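Local coordinates for citrate synthase (Sulfolobus solfataricus, PDB 1O7X), which belongs to the citrate synthase family of mainly helical enzymes, and is modelled here as an assembly of two chains, at residues Y73-E78 with I124-T129; D91-L96 with F330-A335; N133-K138 with G324-M329; R144-S149 with L157-A162. All coordinates share one frame; numbering follows the deposited sequence.

Interaction 1 (Y73-E78 with I124-T129)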
loop_
_atom_site.group_PDB
_atom_site.type_symbol
_atom_site.label_atom_id
_atom_site.label_comp_id
_atom_site.label_asym_id
_atom_site.label_seq_id
_atom_site.Cartn_x
_atom_site.Cartn_y
_atom_site.Cartn_z
ATOM N N TYR A 73 12.065 18.970 9.437
ATOM C CA TYR A 73 12.133 17.766 10.256
ATOM C C TYR A 73 10.948 17.622 11.200
ATOM O O TYR A 73 10.523 16.502 11.501
ATOM C CB TYR A 73 13.423 17.676 11.061
ATOM C CG TYR A 73 14.664 17.410 10.237
ATOM C CD1 TYR A 73 15.658 18.387 10.171
ATOM C CD2 TYR A 73 14.878 16.227 9.544
ATOM C CE1 TYR A 73 16.815 18.196 9.443
ATOM C CE2 TYR A 73 16.028 16.026 8.819
ATOM C CZ TYR A 73 16.995 17.008 8.774
ATOM O OH TYR A 73 18.160 16.840 8.052
ATOM N N GLU A 74 10.453 18.748 11.697
ATOM C CA GLU A 74 9.339 18.725 12.638
ATOM C C GLU A 74 8.157 17.977 12.029
ATOM O O GLU A 74 7.882 18.122 10.845
ATOM C CB GLU A 74 8.890 20.122 13.043
ATOM C CG GLU A 74 8.322 20.265 14.448
ATOM C CD GLU A 74 8.119 21.719 14.851
ATOM O OE1 GLU A 74 8.386 22.628 14.024
ATOM O OE2 GLU A 74 7.691 21.983 15.999
ATOM N N VAL A 75 7.563 17.110 12.832
ATOM C CA VAL A 75 6.360 16.389 12.485
ATOM C C VAL A 75 5.305 16.710 13.551
ATOM O O VAL A 75 5.621 16.783 14.743
ATOM C CB VAL A 75 6.512 14.867 12.349
ATOM C CG1 VAL A 75 7.606 14.502 11.354
ATOM C CG2 VAL A 75 6.767 14.137 13.663
ATOM N N PRO A 76 4.062 16.911 13.140
ATOM C CA PRO A 76 2.981 17.174 14.080
ATOM C C PRO A 76 3.047 16.188 15.236
ATOM O O PRO A 76 3.388 15.017 15.031
ATOM C CB PRO A 76 1.735 17.016 13.227
ATOM C CG PRO A 76 2.168 17.309 11.838
ATOM C CD PRO A 76 3.593 16.818 11.737
ATOM N N GLN A 77 2.707 16.592 16.462
ATOM C CA GLN A 77 2.780 15.692 17.609
ATOM C C GLN A 77 1.846 14.493 17.545
ATOM O O GLN A 77 2.139 13.450 18.152
ATOM C CB GLN A 77 2.611 16.467 18.917
ATOM C CG GLN A 77 2.685 15.678 20.207
ATOM C CD GLN A 77 4.080 15.315 20.664
ATOM O OE1 GLN A 77 5.065 16.018 20.394
ATOM N NE2 GLN A 77 4.223 14.200 21.390
ATOM N N GLU A 78 0.786 14.563 16.764
ATOM C CA GLU A 78 -0.186 13.491 16.599
ATOM C C GLU A 78 0.474 12.288 15.944
ATOM O O GLU A 78 0.235 11.180 16.412
ATOM C CB GLU A 78 -1.402 13.903 15.778
ATOM C CG GLU A 78 -2.126 15.102 16.360
ATOM C CD GLU A 78 -1.300 16.374 16.250
ATOM O OE1 GLU A 78 -0.632 16.519 15.209
ATOM O OE2 GLU A 78 -1.307 17.168 17.210
ATOM N N ILE A 124 11.411 13.467 2.626
ATOM C CA ILE A 124 12.678 12.822 2.996
ATOM C C ILE A 124 13.058 13.170 4.417
ATOM O O ILE A 124 13.391 12.310 5.232
ATOM C CB ILE A 124 13.766 13.190 1.982
ATOM C CG1 ILE A 124 13.512 12.408 0.680
ATOM C CG2 ILE A 124 15.162 12.866 2.455
ATOM C CD1 ILE A 124 14.314 12.905 -0.502
ATOM N N ALA A 125 12.956 14.446 4.775
ATOM C CA ALA A 125 13.256 14.946 6.106
ATOM C C ALA A 125 12.294 14.403 7.158
ATOM O O ALA A 125 12.704 14.007 8.257
ATOM C CB ALA A 125 13.275 16.474 6.066
ATOM N N LYS A 126 10.995 14.323 6.831
ATOM C CA LYS A 126 10.081 13.761 7.837
ATOM C C LYS A 126 10.329 12.275 7.990
ATOM O O LYS A 126 10.143 11.770 9.112
ATOM C CB LYS A 126 8.661 14.198 7.567
ATOM C CG LYS A 126 8.570 15.705 7.741
ATOM C CD LYS A 126 7.746 16.413 6.692
ATOM C CE LYS A 126 7.008 17.575 7.308
ATOM N NZ LYS A 126 7.870 18.612 7.920
ATOM N N MET A 127 10.789 11.566 6.957
ATOM C CA MET A 127 11.105 10.159 7.112
ATOM C C MET A 127 12.255 9.984 8.107
ATOM O O MET A 127 12.182 9.157 9.022
ATOM C CB MET A 127 11.446 9.454 5.798
ATOM C CG MET A 127 10.260 8.829 5.096
ATOM S SD MET A 127 9.633 7.256 5.677
ATOM C CE MET A 127 10.058 7.199 7.397
ATOM N N ALA A 128 13.283 10.837 8.028
ATOM C CA ALA A 128 14.337 10.772 9.039
ATOM C C ALA A 128 13.759 10.865 10.445
ATOM O O ALA A 128 14.182 10.119 11.341
ATOM C CB ALA A 128 15.382 11.848 8.810
ATOM N N THR A 129 12.838 11.785 10.689
ATOM C CA THR A 129 12.189 11.923 12.000
ATOM C C THR A 129 11.420 10.649 12.370
ATOM O O THR A 129 11.568 10.106 13.469
ATOM C CB THR A 129 11.249 13.145 11.983
ATOM O OG1 THR A 129 12.077 14.301 11.803
ATOM C CG2 THR A 129 10.438 13.317 13.241
#

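Interaction 2 (D91-L96 with F330-A335)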
loop_
_atom_site.group_PDB
_atom_site.type_symbol
_atom_site.label_atom_id
_atom_site.label_comp_id
_atom_site.label_asym_id
_atom_site.label_seq_id
_atom_site.Cartn_x
_atom_site.Cartn_y
_atom_site.Cartn_z
ATOM N N ASP A 91 6.652 -4.579 14.790
ATOM C CA ASP A 91 7.706 -4.543 13.799
ATOM C C ASP A 91 7.881 -3.056 13.442
ATOM O O ASP A 91 6.935 -2.264 13.499
ATOM C CB ASP A 91 7.386 -5.418 12.613
ATOM C CG ASP A 91 8.322 -5.318 11.430
ATOM O OD1 ASP A 91 8.686 -4.227 10.928
ATOM O OD2 ASP A 91 8.714 -6.420 10.965
ATOM N N ALA A 92 9.092 -2.709 13.015
ATOM C CA ALA A 92 9.473 -1.335 12.773
ATOM C C ALA A 92 8.901 -0.804 11.472
ATOM O O ALA A 92 8.544 0.399 11.372
ATOM C CB ALA A 92 10.980 -1.178 12.885
ATOM N N ILE A 93 8.762 -1.705 10.512
ATOM C CA ILE A 93 8.165 -1.277 9.229
ATOM C C ILE A 93 6.690 -0.943 9.443
ATOM O O ILE A 93 6.169 0.001 8.857
ATOM C CB ILE A 93 8.357 -2.353 8.153
ATOM C CG1 ILE A 93 9.830 -2.560 7.837
ATOM C CG2 ILE A 93 7.524 -2.061 6.913
ATOM C CD1 ILE A 93 10.753 -1.363 7.741
ATOM N N GLY A 94 6.040 -1.688 10.339
ATOM C CA GLY A 94 4.659 -1.558 10.730
ATOM C C GLY A 94 4.441 -0.173 11.327
ATOM O O GLY A 94 3.515 0.568 10.981
ATOM N N LEU A 95 5.362 0.166 12.236
ATOM C CA LEU A 95 5.278 1.473 12.899
ATOM C C LEU A 95 5.477 2.533 11.834
ATOM O O LEU A 95 4.804 3.541 11.924
ATOM C CB LEU A 95 6.275 1.645 14.024
ATOM C CG LEU A 95 6.186 0.843 15.318
ATOM C CD1 LEU A 95 7.371 1.120 16.236
ATOM C CD2 LEU A 95 4.912 1.146 16.084
ATOM N N LEU A 96 6.360 2.342 10.850
ATOM C CA LEU A 96 6.570 3.331 9.804
ATOM C C LEU A 96 5.269 3.517 9.036
ATOM O O LEU A 96 4.755 4.635 8.995
ATOM C CB LEU A 96 7.711 2.906 8.908
ATOM C CG LEU A 96 9.092 3.520 8.904
ATOM C CD1 LEU A 96 9.269 4.684 9.865
ATOM C CD2 LEU A 96 10.131 2.424 9.140
ATOM N N PHE A 330 17.331 -2.540 10.914
ATOM C CA PHE A 330 17.877 -2.777 9.608
ATOM C C PHE A 330 17.053 -2.480 8.384
ATOM O O PHE A 330 17.398 -1.543 7.644
ATOM C CB PHE A 330 18.481 -4.198 9.547
ATOM C CG PHE A 330 19.733 -4.377 10.386
ATOM C CD1 PHE A 330 20.191 -3.426 11.273
ATOM C CD2 PHE A 330 20.427 -5.575 10.288
ATOM C CE1 PHE A 330 21.308 -3.625 12.033
ATOM C CE2 PHE A 330 21.559 -5.788 11.055
ATOM C CZ PHE A 330 22.000 -4.820 11.921
ATOM N N THR A 331 15.955 -3.147 8.099
ATOM C CA THR A 331 15.020 -2.804 7.033
ATOM C C THR A 331 14.545 -1.362 7.167
ATOM O O THR A 331 14.293 -0.714 6.147
ATOM C CB THR A 331 13.795 -3.749 7.048
ATOM O OG1 THR A 331 14.298 -5.079 7.198
ATOM C CG2 THR A 331 12.899 -3.725 5.821
ATOM N N ALA A 332 14.392 -0.830 8.374
ATOM C CA ALA A 332 13.956 0.554 8.525
ATOM C C ALA A 332 15.013 1.514 7.996
ATOM O O ALA A 332 14.683 2.523 7.391
ATOM C CB ALA A 332 13.651 0.882 9.977
ATOM N N LEU A 333 16.277 1.182 8.249
ATOM C CA LEU A 333 17.427 1.954 7.807
ATOM C C LEU A 333 17.434 1.886 6.277
ATOM O O LEU A 333 17.618 2.927 5.618
ATOM C CB LEU A 333 18.713 1.471 8.491
ATOM C CG LEU A 333 18.861 1.880 9.962
ATOM C CD1 LEU A 333 19.979 1.160 10.703
ATOM C CD2 LEU A 333 19.043 3.382 10.156
ATOM N N PHE A 334 17.156 0.690 5.732
ATOM C CA PHE A 334 17.055 0.586 4.280
ATOM C C PHE A 334 15.921 1.474 3.761
ATOM O O PHE A 334 16.098 2.205 2.787
ATOM C CB PHE A 334 16.890 -0.869 3.871
ATOM C CG PHE A 334 16.413 -1.098 2.471
ATOM C CD1 PHE A 334 17.315 -1.309 1.432
ATOM C CD2 PHE A 334 15.054 -1.131 2.180
ATOM C CE1 PHE A 334 16.871 -1.543 0.141
ATOM C CE2 PHE A 334 14.605 -1.359 0.892
ATOM C CZ PHE A 334 15.511 -1.557 -0.134
ATOM N N ALA A 335 14.730 1.444 4.365
ATOM C CA ALA A 335 13.568 2.224 3.977
ATOM C C ALA A 335 13.861 3.725 3.981
ATOM O O ALA A 335 13.445 4.478 3.110
ATOM C CB ALA A 335 12.402 1.957 4.920
#

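Interaction 3 (N133-K138 with G324-M329)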
loop_
_atom_site.group_PDB
_atom_site.type_symbol
_atom_site.label_atom_id
_atom_site.label_comp_id
_atom_site.label_asym_id
_atom_site.label_seq_id
_atom_site.Cartn_x
_atom_site.Cartn_y
_atom_site.Cartn_z
ATOM N N ASN A 133 12.405 8.240 15.447
ATOM C CA ASN A 133 11.447 7.984 16.527
ATOM C C ASN A 133 10.827 6.619 16.611
ATOM O O ASN A 133 10.404 6.204 17.693
ATOM C CB ASN A 133 10.400 9.101 16.527
ATOM C CG ASN A 133 11.166 10.346 16.983
ATOM O OD1 ASN A 133 11.528 10.377 18.159
ATOM N ND2 ASN A 133 11.406 11.258 16.059
ATOM N N VAL A 134 10.852 5.841 15.536
ATOM C CA VAL A 134 10.372 4.450 15.624
ATOM C C VAL A 134 11.420 3.728 16.479
ATOM O O VAL A 134 11.078 2.888 17.309
ATOM C CB VAL A 134 10.243 3.798 14.251
ATOM C CG1 VAL A 134 10.283 2.275 14.348
ATOM C CG2 VAL A 134 8.991 4.279 13.544
ATOM N N TYR A 135 12.697 4.074 16.254
ATOM C CA TYR A 135 13.765 3.542 17.062
ATOM C C TYR A 135 13.633 3.924 18.533
ATOM O O TYR A 135 13.695 3.044 19.400
ATOM C CB TYR A 135 15.115 4.053 16.551
ATOM C CG TYR A 135 16.271 3.691 17.451
ATOM C CD1 TYR A 135 16.457 2.372 17.849
ATOM C CD2 TYR A 135 17.158 4.645 17.932
ATOM C CE1 TYR A 135 17.515 2.001 18.654
ATOM C CE2 TYR A 135 18.212 4.289 18.762
ATOM C CZ TYR A 135 18.400 2.968 19.098
ATOM O OH TYR A 135 19.460 2.572 19.888
ATOM N N ARG A 136 13.455 5.230 18.818
ATOM C CA ARG A 136 13.345 5.625 20.218
ATOM C C ARG A 136 12.222 4.898 20.933
ATOM O O ARG A 136 12.398 4.449 22.049
ATOM C CB ARG A 136 13.181 7.117 20.415
ATOM C CG ARG A 136 14.141 7.949 19.596
ATOM C CD ARG A 136 14.212 9.363 20.169
ATOM N NE ARG A 136 15.553 9.603 20.645
ATOM C CZ ARG A 136 16.045 9.618 21.867
ATOM N NH1 ARG A 136 15.264 9.401 22.912
ATOM N NH2 ARG A 136 17.344 9.844 22.010
ATOM N N ARG A 137 11.084 4.725 20.290
ATOM C CA ARG A 137 9.912 4.102 20.884
ATOM C C ARG A 137 10.107 2.625 21.121
ATOM O O ARG A 137 9.455 2.066 22.006
ATOM C CB ARG A 137 8.713 4.398 19.986
ATOM C CG ARG A 137 7.807 3.229 19.665
ATOM C CD ARG A 137 6.481 3.355 20.361
ATOM N NE ARG A 137 6.101 2.139 21.075
ATOM C CZ ARG A 137 5.855 2.160 22.378
ATOM N NH1 ARG A 137 5.952 3.282 23.060
ATOM N NH2 ARG A 137 5.506 1.108 23.070
ATOM N N LYS A 138 10.949 1.969 20.337
ATOM C CA LYS A 138 11.176 0.540 20.484
ATOM C C LYS A 138 12.215 0.264 21.569
ATOM O O LYS A 138 12.395 -0.883 21.980
ATOM C CB LYS A 138 11.576 -0.113 19.170
ATOM C CG LYS A 138 10.636 -0.093 17.992
ATOM C CD LYS A 138 10.847 -1.273 17.035
ATOM C CE LYS A 138 10.254 -2.504 17.647
ATOM N NZ LYS A 138 10.943 -3.774 17.435
ATOM N N GLY A 324 25.485 1.742 16.035
ATOM C CA GLY A 324 24.711 1.667 17.263
ATOM C C GLY A 324 23.276 1.165 17.141
ATOM O O GLY A 324 22.581 1.059 18.156
ATOM N N PHE A 325 22.779 0.840 15.953
ATOM C CA PHE A 325 21.441 0.369 15.731
ATOM C C PHE A 325 21.301 -1.135 15.939
ATOM O O PHE A 325 22.106 -1.946 15.484
ATOM C CB PHE A 325 20.977 0.668 14.290
ATOM C CG PHE A 325 20.729 2.131 14.065
ATOM C CD1 PHE A 325 21.591 2.891 13.304
ATOM C CD2 PHE A 325 19.629 2.743 14.644
ATOM C CE1 PHE A 325 21.353 4.240 13.103
ATOM C CE2 PHE A 325 19.399 4.083 14.468
ATOM C CZ PHE A 325 20.259 4.834 13.695
ATOM N N PRO A 326 20.223 -1.526 16.596
ATOM C CA PRO A 326 19.938 -2.925 16.826
ATOM C C PRO A 326 19.490 -3.579 15.527
ATOM O O PRO A 326 19.075 -2.921 14.563
ATOM C CB PRO A 326 18.867 -2.915 17.904
ATOM C CG PRO A 326 18.272 -1.560 17.908
ATOM C CD PRO A 326 19.232 -0.633 17.229
ATOM N N VAL A 327 19.513 -4.914 15.498
ATOM C CA VAL A 327 19.129 -5.658 14.323
ATOM C C VAL A 327 17.743 -5.299 13.801
ATOM O O VAL A 327 17.514 -5.289 12.581
ATOM C CB VAL A 327 19.133 -7.170 14.608
ATOM C CG1 VAL A 327 18.866 -7.912 13.305
ATOM C CG2 VAL A 327 20.447 -7.607 15.208
ATOM N N TYR A 328 16.791 -5.040 14.691
ATOM C CA TYR A 328 15.429 -4.714 14.309
ATOM C C TYR A 328 15.353 -3.412 13.539
ATOM O O TYR A 328 14.339 -3.228 12.861
ATOM C CB TYR A 328 14.472 -4.783 15.515
ATOM C CG TYR A 328 14.552 -3.649 16.501
ATOM C CD1 TYR A 328 14.049 -2.393 16.162
ATOM C CD2 TYR A 328 15.132 -3.800 17.748
ATOM C CE1 TYR A 328 14.141 -1.324 17.041
ATOM C CE2 TYR A 328 15.203 -2.753 18.647
ATOM C CZ TYR A 328 14.705 -1.513 18.291
ATOM O OH TYR A 328 14.777 -0.429 19.129
ATOM N N MET A 329 16.290 -2.495 13.533
ATOM C CA MET A 329 16.167 -1.299 12.728
ATOM C C MET A 329 16.622 -1.498 11.283
ATOM O O MET A 329 16.280 -0.635 10.466
ATOM C CB MET A 329 16.979 -0.152 13.330
ATOM C CG MET A 329 16.312 0.581 14.502
ATOM S SD MET A 329 14.875 1.474 13.879
ATOM C CE MET A 329 13.559 0.391 14.266
#

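Interaction 4 (R144-S149 with L157-A162)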
loop_
_atom_site.group_PDB
_atom_site.type_symbol
_atom_site.label_atom_id
_atom_site.label_comp_id
_atom_site.label_asym_id
_atom_site.label_seq_id
_atom_site.Cartn_x
_atom_site.Cartn_y
_atom_site.Cartn_z
ATOM N N ARG A 144 12.519 12.325 19.948
ATOM C CA ARG A 144 13.468 13.368 19.613
ATOM C C ARG A 144 13.395 13.683 18.126
ATOM O O ARG A 144 13.418 12.836 17.234
ATOM C CB ARG A 144 14.867 12.948 20.041
ATOM C CG ARG A 144 15.922 14.043 20.028
ATOM C CD ARG A 144 17.095 13.684 20.938
ATOM N NE ARG A 144 17.781 14.872 21.421
ATOM C CZ ARG A 144 18.980 15.340 21.131
ATOM N NH1 ARG A 144 19.796 14.736 20.277
ATOM N NH2 ARG A 144 19.396 16.467 21.706
ATOM N N ILE A 145 13.284 14.974 17.833
ATOM C CA ILE A 145 13.195 15.502 16.477
ATOM C C ILE A 145 14.544 16.030 16.002
ATOM O O ILE A 145 15.211 16.774 16.708
ATOM C CB ILE A 145 12.193 16.686 16.467
ATOM C CG1 ILE A 145 10.908 16.283 17.179
ATOM C CG2 ILE A 145 11.955 17.216 15.065
ATOM C CD1 ILE A 145 9.772 15.710 16.381
ATOM N N PRO A 146 14.943 15.691 14.786
ATOM C CA PRO A 146 16.175 16.151 14.202
ATOM C C PRO A 146 16.242 17.666 14.162
ATOM O O PRO A 146 15.280 18.297 13.711
ATOM C CB PRO A 146 16.169 15.624 12.775
ATOM C CG PRO A 146 15.272 14.451 12.845
ATOM C CD PRO A 146 14.210 14.799 13.862
ATOM N N GLU A 147 17.376 18.226 14.577
ATOM C CA GLU A 147 17.564 19.668 14.482
ATOM C C GLU A 147 18.425 19.976 13.254
ATOM O O GLU A 147 19.187 19.134 12.781
ATOM C CB GLU A 147 18.283 20.279 15.670
ATOM C CG GLU A 147 17.704 20.020 17.044
ATOM C CD GLU A 147 18.799 19.825 18.082
ATOM O OE1 GLU A 147 19.996 19.960 17.720
ATOM O OE2 GLU A 147 18.436 19.525 19.248
ATOM N N PRO A 148 18.307 21.210 12.805
ATOM C CA PRO A 148 19.093 21.670 11.675
ATOM C C PRO A 148 20.569 21.472 12.000
ATOM O O PRO A 148 21.025 21.651 13.126
ATOM C CB PRO A 148 18.689 23.114 11.506
ATOM C CG PRO A 148 17.354 23.244 12.170
ATOM C CD PRO A 148 17.415 22.271 13.324
ATOM N N SER A 149 21.331 21.048 11.003
ATOM C CA SER A 149 22.754 20.815 11.097
ATOM C C SER A 149 23.354 20.890 9.689
ATOM O O SER A 149 22.673 21.109 8.691
ATOM C CB SER A 149 23.105 19.508 11.781
ATOM O OG SER A 149 23.659 18.511 10.944
ATOM N N LEU A 157 21.499 10.888 13.170
ATOM C CA LEU A 157 22.179 10.199 14.277
ATOM C C LEU A 157 21.946 10.872 15.619
ATOM O O LEU A 157 21.741 10.199 16.638
ATOM C CB LEU A 157 23.658 10.047 13.943
ATOM C CG LEU A 157 23.963 9.315 12.635
ATOM C CD1 LEU A 157 25.466 9.260 12.392
ATOM C CD2 LEU A 157 23.413 7.904 12.671
ATOM N N LEU A 158 21.942 12.201 15.643
ATOM C CA LEU A 158 21.723 12.996 16.843
ATOM C C LEU A 158 20.335 12.737 17.422
ATOM O O LEU A 158 20.093 12.545 18.607
ATOM C CB LEU A 158 21.901 14.493 16.550
ATOM C CG LEU A 158 22.635 15.363 17.576
ATOM C CD1 LEU A 158 24.084 14.912 17.750
ATOM C CD2 LEU A 158 22.657 16.838 17.193
ATOM N N ALA A 159 19.358 12.667 16.522
ATOM C CA ALA A 159 17.968 12.437 16.884
ATOM C C ALA A 159 17.857 11.039 17.475
ATOM O O ALA A 159 17.229 10.830 18.514
ATOM C CB ALA A 159 17.114 12.633 15.644
ATOM N N SER A 160 18.502 10.093 16.802
ATOM C CA SER A 160 18.480 8.706 17.218
ATOM C C SER A 160 19.088 8.439 18.580
ATOM O O SER A 160 18.464 7.891 19.487
ATOM C CB SER A 160 19.200 7.861 16.157
ATOM O OG SER A 160 18.514 8.063 14.926
ATOM N N PHE A 161 20.365 8.792 18.704
ATOM C CA PHE A 161 21.081 8.504 19.939
ATOM C C PHE A 161 21.096 9.652 20.923
ATOM O O PHE A 161 21.151 9.365 22.129
ATOM C CB PHE A 161 22.510 8.063 19.589
ATOM C CG PHE A 161 22.487 6.925 18.601
ATOM C CD1 PHE A 161 22.882 7.121 17.299
ATOM C CD2 PHE A 161 22.058 5.670 18.991
ATOM C CE1 PHE A 161 22.858 6.070 16.395
ATOM C CE2 PHE A 161 22.032 4.630 18.083
ATOM C CZ PHE A 161 22.433 4.819 16.777
ATOM N N ALA A 162 21.072 10.901 20.456
ATOM C CA ALA A 162 21.136 12.022 21.405
ATOM C C ALA A 162 22.506 11.936 22.077
ATOM O O ALA A 162 22.727 11.913 23.280
ATOM C CB ALA A 162 19.989 11.976 22.388
#

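Interaction 1 (Y73-E78 with I124-T129)
In Thr129 the hydroxyl is turned beside its own backbone N (chi1 -65°), which carries OG1 to the carbonyl of Tyr73 and sends CG2 the other way, toward Val75. The Lys126 side chain gets to its partner differently: it bends at each of its three outer torsions, so that NZ curls back to the carbonyl of Glu74. The two resulting hydrogen bonds illustrate how a loop with no regular structure can be fixed to a helix through successive peptide oxygens. Thr129 OG1 donates to Tyr73 O at 2.7 Å, from a position tilted 28° out of the carbonyl plane. Lys126 NZ reaches Glu74 O at 3.0 Å, almost head-on to the C=O bond (167°), and also forms a salt bridge with Glu72, one residue before Tyr73 in the same loop.

Apolar contacts fill in beside these bonds. Val75 CG1 meets Thr129 CG2 tip to tip at 3.6 Å, while the valine and the CB-CG part of Lys126 slide past one another, Val75 CG1 lying 3.9 Å from Lys126 CG. At the other end, the Tyr73 ring presents its edge to the helix: Tyr73 CD2 is 3.8 Å from Ala125 CB, and Tyr73 CE2 is 4.2 Å from Ala128 CB.

The hold on residues 73-75 ends just short of Pro76, the N-cap of helix 77-85. Tyr73 also rests on Phe152 and Ser155 of helix 152-161, while helix 116-138 packs on helix 330-352 through Ile124 and Met127.

Interaction 2 (D91-L96 with F330-A335)
Two helices of this mainly helical fold pack here near their N-terminal ends, helix 92-106 against helix 330-352, and Ile93 and Ala332 mark the closest backbone approach. The short segments run in broadly the same direction, with axes 9.5 Å apart at an angle of 41°. Ala92 and Ala332 put little bulk between the axes: the methyl CB of Ala332 lies 3.9 Å from Leu96 CD2 and, more loosely, 4.5 Å from Ala92 CB. Ile93 adds the longer reach. Its CG1 branch lies beside the backbone N (chi1 -64°), and Ile93 CD1 turns to meet Thr331 CG2 at 3.7 Å, the two side chains crossing at about a right angle. Ile93 CD1 also lies 3.7 Å from Ala332 N. The side-chain contacts are apolar; the Thr331 hydroxyl is engaged with Glu223 and with Gly220 N. Asp91 is the N-cap of helix 92-106, its OD1 accepting from Ile93 N at 2.6 Å, and so helps fix the turn from which Ile93 projects.

Around this pair, helix 202-213 closes in with Leu210 and Leu213, helix 116-138 covers Ala92 and Leu96 with Val134, and Leu95 packs on Ser105 of the second subunit.

Interaction 3 (N133-K138 with G324-M329)
Tyr135 lies at the centre of this contact, its side chain swung anti to the backbone N (chi1 172°) and reaching into the loop that joins two helices. Phe325 points its edge at one face of the Tyr135 ring in a T-shaped pair, with centroids 5.4 Å apart and planes at 68°. Pro326 approaches the same ring obliquely, Pro326 CD lying 3.5 Å from Tyr135 CE1. Met329 supplies a Met-aromatic contact, also oblique: its SD is 5.4 Å from the centroid of the Tyr135 ring and 3.7 Å from Tyr135 CB. The methyl of Met329 continues beyond the sulfur to Val134, where Met329 CE meets Val134 CG1 at 3.8 Å.

A cation-pi contact forms at Lys138, the last residue of segment 133-138. Lys138 and Tyr328 slide past each other in opposite directions, and the bends in the outer lysine chain place NZ over a face of the Tyr328 ring, 3.9 Å from its centroid. The aliphatic part of the lysine lies along the same ring, with Lys138 CD 3.3 Å from Tyr328 CE1.

Farther out, the hydroxyl of Tyr328 is hydrogen-bonded to Glu139, which helps hold that ring in its orientation. Gly324 closes helix 316-323 with a Schellman motif, where the loop begins, while the Met329 N to Pro326 O bond tightens its last turn. The loop leads from helix 316-323 into helix 330-352 across the flank of helix 116-138, with Met329 also touching Ala92 of helix 92-106, Val327 facing helix 221-232, and Asn133 and Arg137 meeting helix 77-85.

Interaction 4 (R144-S149 with L157-A162)
Pro146 and Ala159 form the close-packed half of this contact: Pro146 CG lies 3.8 Å from Ala159 CB, and their backbones come within 4.9 Å, CA to CA. Both residues are buried, and Ala159 presents only a methyl to the extended loop, which lies directly against the helix.

Arg144 links this inner half to the outer one. With CG anti to the backbone N (chi1 -168°) and the chain extended as far as NE, it runs past Ala159 O, which Arg144 CB approaches to 3.5 Å, toward the end of helix 152-161. There Arg144 NH1 donates to Leu158 O at 2.8 Å. The oxygen lies in the guanidinium plane, whereas the nitrogen sits well above the carbonyl plane (61° out of it). Ala162, the first residue to leave the helix and one with positive phi, places its CB over a face of the guanidinium group, 3.5 Å from Arg144 NH1. The motif is thus a loop folded back on the helix it leads into, with an arginine reaching that helix's C-terminal turn, while Ala159 O instead accepts from Arg136 NE of helix 116-138.

Toward solvent the fit loosens. Glu147 is exposed and crosses Leu158 obliquely, Glu147 OE1 coming no closer than 4.1 Å to Leu158 CD2.

How the interactions relate
From the N terminus, the chain first enters interaction 1, where the loop before helix 77-85 is joined to helix 116-138. Helix 92-106 begins interaction 2 before interaction 1 has closed, so these two cross. The same helix 116-138 later opens interaction 3, whose loop of about 190 residues closes just ahead of helix 330-352, within the still longer span of interaction 2. Interaction 4, a local return onto helix 152-161, falls inside both spans. Helix 116-138 ties the set together: its Met127 touches Leu96 of interaction 2, Thr129 packs on Pro146 of interaction 4, and Asn133 probably hydrogen-bonds Arg144 O. Interactions 2 and 4 do not touch.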